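OXA-46 oxacillinase (Pseudomonas aeruginosa, PDB 3IF6) probably hydrolyses the ring amide of beta-lactam antibiotics, as a class D serine beta-lactamase, giving substituted beta-amino acids and so contributing to antibiotic resistance. Local coordinates at residues S36-E41 / E250-A255; A43-D48 / E62-R67. All blocks are in the same frame, centred on the assembly; numbering follows the deposited sequence.

Contact 1 (S36-E41 / E250-A255); sequences SDLQAE and EAIARA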
# COMPACT_ATOMS: atom_id res chain seq x y z
N SER B 36 -9.14 22.99 -19.89
CA SER B 36 -9.14 23.55 -21.24
C SER B 36 -7.74 23.53 -21.90
O SER B 36 -7.63 23.59 -23.11
CB SER B 36 -9.83 24.93 -21.29
OG SER B 36 -9.24 25.84 -20.39
N ASP B 37 -6.70 23.37 -21.10
CA ASP B 37 -5.35 23.15 -21.64
C ASP B 37 -5.19 21.79 -22.34
O ASP B 37 -4.25 21.57 -23.11
CB ASP B 37 -4.29 23.27 -20.53
CG ASP B 37 -4.03 24.71 -20.09
OD1 ASP B 37 -4.30 25.68 -20.88
OD2 ASP B 37 -3.55 24.85 -18.94
N LEU B 38 -6.10 20.87 -22.05
CA LEU B 38 -6.12 19.60 -22.73
C LEU B 38 -7.46 19.44 -23.44
O LEU B 38 -7.97 18.33 -23.55
CB LEU B 38 -5.88 18.49 -21.73
CG LEU B 38 -4.56 17.73 -21.58
CD1 LEU B 38 -3.37 18.38 -22.26
CD2 LEU B 38 -4.32 17.50 -20.10
N GLN B 39 -8.02 20.55 -23.94
CA GLN B 39 -9.32 20.57 -24.60
C GLN B 39 -10.28 19.61 -23.93
O GLN B 39 -10.88 18.77 -24.61
CB GLN B 39 -9.20 20.20 -26.09
CG GLN B 39 -8.38 21.16 -26.91
CD GLN B 39 -6.96 21.28 -26.37
OE1 GLN B 39 -6.59 22.31 -25.77
NE2 GLN B 39 -6.17 20.22 -26.54
N ALA B 40 -10.42 19.72 -22.61
CA ALA B 40 -11.27 18.79 -21.85
C ALA B 40 -12.38 19.51 -21.12
O ALA B 40 -12.24 20.66 -20.72
CB ALA B 40 -10.42 17.92 -20.86
N GLU B 41 -13.51 18.83 -20.95
CA GLU B 41 -14.60 19.31 -20.13
C GLU B 41 -14.77 18.36 -18.95
O GLU B 41 -14.80 17.13 -19.13
CB GLU B 41 -15.90 19.30 -20.93
CG GLU B 41 -15.87 20.05 -22.25
CD GLU B 41 -16.46 21.45 -22.16
OE1 GLU B 41 -17.26 21.72 -21.23
OE2 GLU B 41 -16.11 22.28 -23.03
N GLU B 250 -5.78 11.28 -15.51
CA GLU B 250 -4.64 11.45 -14.59
C GLU B 250 -3.86 12.72 -14.87
O GLU B 250 -3.23 13.27 -13.97
CB GLU B 250 -3.69 10.23 -14.63
CG GLU B 250 -4.14 9.06 -13.74
CD GLU B 250 -3.63 7.68 -14.20
OE1 GLU B 250 -2.74 7.11 -13.54
OE2 GLU B 250 -4.13 7.14 -15.23
N ALA B 251 -3.86 13.19 -16.10
CA ALA B 251 -2.96 14.30 -16.42
C ALA B 251 -3.47 15.65 -15.88
O ALA B 251 -2.67 16.47 -15.42
CB ALA B 251 -2.65 14.37 -17.91
N ILE B 252 -4.78 15.85 -15.94
CA ILE B 252 -5.40 17.04 -15.38
C ILE B 252 -5.32 17.08 -13.84
O ILE B 252 -4.86 18.07 -13.26
CB ILE B 252 -6.88 17.19 -15.85
CG1 ILE B 252 -6.92 17.48 -17.36
CG2 ILE B 252 -7.59 18.30 -15.06
CD1 ILE B 252 -8.29 17.26 -17.98
N ALA B 253 -5.76 16.01 -13.18
CA ALA B 253 -5.79 15.95 -11.73
C ALA B 253 -4.40 16.04 -11.13
O ALA B 253 -4.23 16.66 -10.08
CB ALA B 253 -6.51 14.69 -11.24
N ARG B 254 -3.42 15.42 -11.77
CA ARG B 254 -2.04 15.47 -11.31
C ARG B 254 -1.47 16.87 -11.39
O ARG B 254 -0.74 17.27 -10.48
CB ARG B 254 -1.14 14.59 -12.15
CG ARG B 254 -1.18 13.16 -11.79
CD ARG B 254 -0.02 12.45 -12.46
NE ARG B 254 -0.02 11.05 -12.08
CZ ARG B 254 0.81 10.50 -11.19
NH1 ARG B 254 1.75 11.24 -10.58
NH2 ARG B 254 0.71 9.20 -10.92
N ALA B 255 -1.76 17.60 -12.47
CA ALA B 255 -1.33 18.99 -12.59
C ALA B 255 -1.93 19.88 -11.48
O ALA B 255 -1.22 20.71 -10.89
CB ALA B 255 -1.64 19.56 -13.97

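Contact 2 (A43-D48 / E62-R67); sequences AIVIAD and ERAAKR. With EDO (1,2-ethanediol), chain L.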
# COMPACT_ATOMS: atom_id res chain seq x y z
N ALA B 43 -14.97 18.08 -14.23
CA ALA B 43 -15.03 18.56 -12.86
C ALA B 43 -14.05 17.83 -11.96
O ALA B 43 -13.79 16.64 -12.13
CB ALA B 43 -16.46 18.43 -12.31
N ILE B 44 -13.54 18.55 -10.97
CA ILE B 44 -12.77 17.95 -9.91
C ILE B 44 -13.26 18.46 -8.54
O ILE B 44 -13.60 19.63 -8.41
CB ILE B 44 -11.25 18.22 -10.10
CG1 ILE B 44 -10.40 17.31 -9.17
CG2 ILE B 44 -10.94 19.70 -9.94
CD1 ILE B 44 -8.96 17.14 -9.62
N VAL B 45 -13.34 17.56 -7.56
CA VAL B 45 -13.37 17.94 -6.16
C VAL B 45 -12.06 17.49 -5.53
O VAL B 45 -11.72 16.30 -5.55
CB VAL B 45 -14.50 17.24 -5.41
CG1 VAL B 45 -14.47 17.64 -3.96
CG2 VAL B 45 -15.85 17.55 -6.02
N ILE B 46 -11.30 18.42 -4.97
CA ILE B 46 -10.25 17.98 -4.06
C ILE B 46 -10.34 18.44 -2.59
O ILE B 46 -10.29 19.64 -2.29
CB ILE B 46 -8.80 18.01 -4.63
CG1 ILE B 46 -7.80 18.42 -3.56
CG2 ILE B 46 -8.71 18.76 -5.95
CD1 ILE B 46 -7.58 19.85 -3.47
N ALA B 47 -10.50 17.43 -1.72
CA ALA B 47 -10.52 17.57 -0.27
C ALA B 47 -9.13 17.47 0.35
O ALA B 47 -8.69 16.39 0.73
CB ALA B 47 -11.44 16.52 0.34
N ASP B 48 -8.46 18.60 0.53
CA ASP B 48 -7.14 18.62 1.11
C ASP B 48 -7.19 18.74 2.62
O ASP B 48 -7.68 19.69 3.16
CB ASP B 48 -6.33 19.76 0.52
CG ASP B 48 -5.04 19.90 1.17
OD1 ASP B 48 -4.91 19.33 2.24
OD2 ASP B 48 -4.15 20.53 0.63
N GLU B 62 -21.63 22.40 -10.14
CA GLU B 62 -22.86 21.80 -10.65
C GLU B 62 -22.56 20.39 -11.12
O GLU B 62 -23.35 19.47 -10.89
CB GLU B 62 -23.45 22.62 -11.81
CG GLU B 62 -23.96 24.03 -11.44
CD GLU B 62 -22.85 24.97 -10.92
OE1 GLU B 62 -22.99 25.46 -9.76
OE2 GLU B 62 -21.86 25.21 -11.65
N ARG B 63 -21.43 20.24 -11.80
CA ARG B 63 -21.00 18.98 -12.39
C ARG B 63 -20.45 18.06 -11.30
O ARG B 63 -20.83 16.90 -11.23
CB ARG B 63 -19.95 19.20 -13.48
CG ARG B 63 -19.96 18.07 -14.49
CD ARG B 63 -18.65 17.93 -15.23
NE ARG B 63 -18.45 16.56 -15.67
CZ ARG B 63 -18.49 16.14 -16.93
NH1 ARG B 63 -18.70 17.00 -17.91
NH2 ARG B 63 -18.30 14.85 -17.20
N ALA B 64 -19.72 18.64 -10.38
CA ALA B 64 -19.20 17.95 -9.24
C ALA B 64 -20.35 17.35 -8.46
O ALA B 64 -20.21 16.32 -7.89
CB ALA B 64 -18.45 18.89 -8.40
N ALA B 65 -21.49 18.01 -8.42
CA ALA B 65 -22.69 17.47 -7.83
C ALA B 65 -23.48 16.50 -8.68
O ALA B 65 -24.36 15.86 -8.19
CB ALA B 65 -23.58 18.55 -7.39
N LYS B 66 -23.19 16.41 -9.97
CA LYS B 66 -23.95 15.48 -10.82
C LYS B 66 -23.43 14.02 -10.79
O LYS B 66 -22.24 13.75 -10.75
CB LYS B 66 -24.13 15.97 -12.27
CG LYS B 66 -25.07 14.96 -13.01
CD LYS B 66 -25.49 15.31 -14.41
CE LYS B 66 -24.32 15.53 -15.32
NZ LYS B 66 -24.80 15.38 -16.72
N ARG B 67 -24.38 13.10 -10.86
CA ARG B 67 -24.12 11.69 -10.78
C ARG B 67 -23.85 11.03 -12.13
O ARG B 67 -24.63 11.14 -13.08
CB ARG B 67 -25.31 10.99 -10.11
CG ARG B 67 -25.45 11.32 -8.64
CD ARG B 67 -26.29 10.25 -7.99
NE ARG B 67 -26.53 10.55 -6.60
CZ ARG B 67 -27.73 10.68 -6.04
NH1 ARG B 67 -28.86 10.52 -6.75
NH2 ARG B 67 -27.81 10.95 -4.75
C1 EDO L . -26.24 14.08 -6.49
O1 EDO L . -25.64 14.39 -5.23
C2 EDO L . -27.50 14.92 -6.72
O2 EDO L . -27.38 15.66 -7.95

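Contact 1 (S36-E41 / E250-A255)
With CG1 set anti to its carbonyl carbon (chi1 -68°) and CD1 carried on in a nearly extended chain (chi2 164°), the end of Ile252, on helix 247-259, comes up to residues 36-41, where it meets Leu38 and Ala40. The receiving turn is a Schellman motif: it closes helix 32-36 with Gln39 at positive phi, Ala40 N returning to Phe35 O and, in a weak bond, Gln39 N to Ser36 O. A type I beta turn, Ser36 to Gln39, lies within it. In this turn the CB atoms of Leu38 and Ala40 both point toward the C-terminal helix. The Leu38 and Ile252 side chains run past one another in opposite directions, CD2 of Leu38 lying 3.8 Å from CG1 of Ile252. The same CD2 also brushes CB of Ala251, one residue earlier on the helix. One polar link joins the same elements: Lys248 NZ hydrogen-bonds Leu38 O. Ile252 is buried, with Phe35 and Leu235 of strand 229-238 against it as well, whereas Leu38 remains partly exposed. At the tip of the isoleucine, CD1 stands 3.6 Å from the methyl CB of Ala40.

Contact 2 (A43-D48 / E62-R67)
Apolar contacts between Ala43 and Val45 of strand 42-48 and Arg63 and Ala64 of helix 61-64 carry this junction. Ala43 and Val45, two residues apart on the strand, direct their CB atoms to the same side. Ala43 CB lies against the aliphatic stem of Arg63, 3.7 Å from CD and 3.8 Å from CB, and is 4.4 Å from Ala64 CB. Val45 supplies one branch: CG2, anti to the carbonyl carbon, sits 3.8 Å from Ala64 CB.

Charge enters at the far end of the arginine. Its CG is anti to the backbone N (chi1 -154°) and the chain runs extended to NE, which carries the guanidinium past Ala43 to a salt bridge between NH2 and Asp238.

The bound 1,2-ethanediol, probably from the crystallisation liquor, donates a hydrogen bond from O2 to Ala65 O (3.0 Å), while its C1 lies over one face of the Arg67 guanidinium. NE of Arg67 is itself salt-bridged to Glu170.

With Leu56 touching Val45 and Val58 touching Ala64, the arrangement is that of a short helix following strand 55-58 and folding back on the neighbouring central-sheet strand, within the alpha/beta fold of serine beta-lactamases.

Overall arrangement
Contact 2 is nested within the chain loop that contact 1 closes, and their centres lie 14 Å apart. Both involve strand 42-48 or the chain leading into it: the turn of contact 1 runs into the strand, and contact 2 uses the strand itself. Contact 1 is partly buried and joins sequence-distant ends of the chain, whereas contact 2 is buried and local, with 13 residues between its segments. The two meet directly, Ala253 CB packing 3.8 Å from CD1 of Ile44, whose CB points away from residues 62-67. Their chemistry follows position: near the periphery, aliphatic groups of a turn and a helix lie side by side; further in, alanine and valine methyls are joined by an arginine stem whose charged end reaches Asp238, the residue whose backbone hydrogen-bonds Glu41.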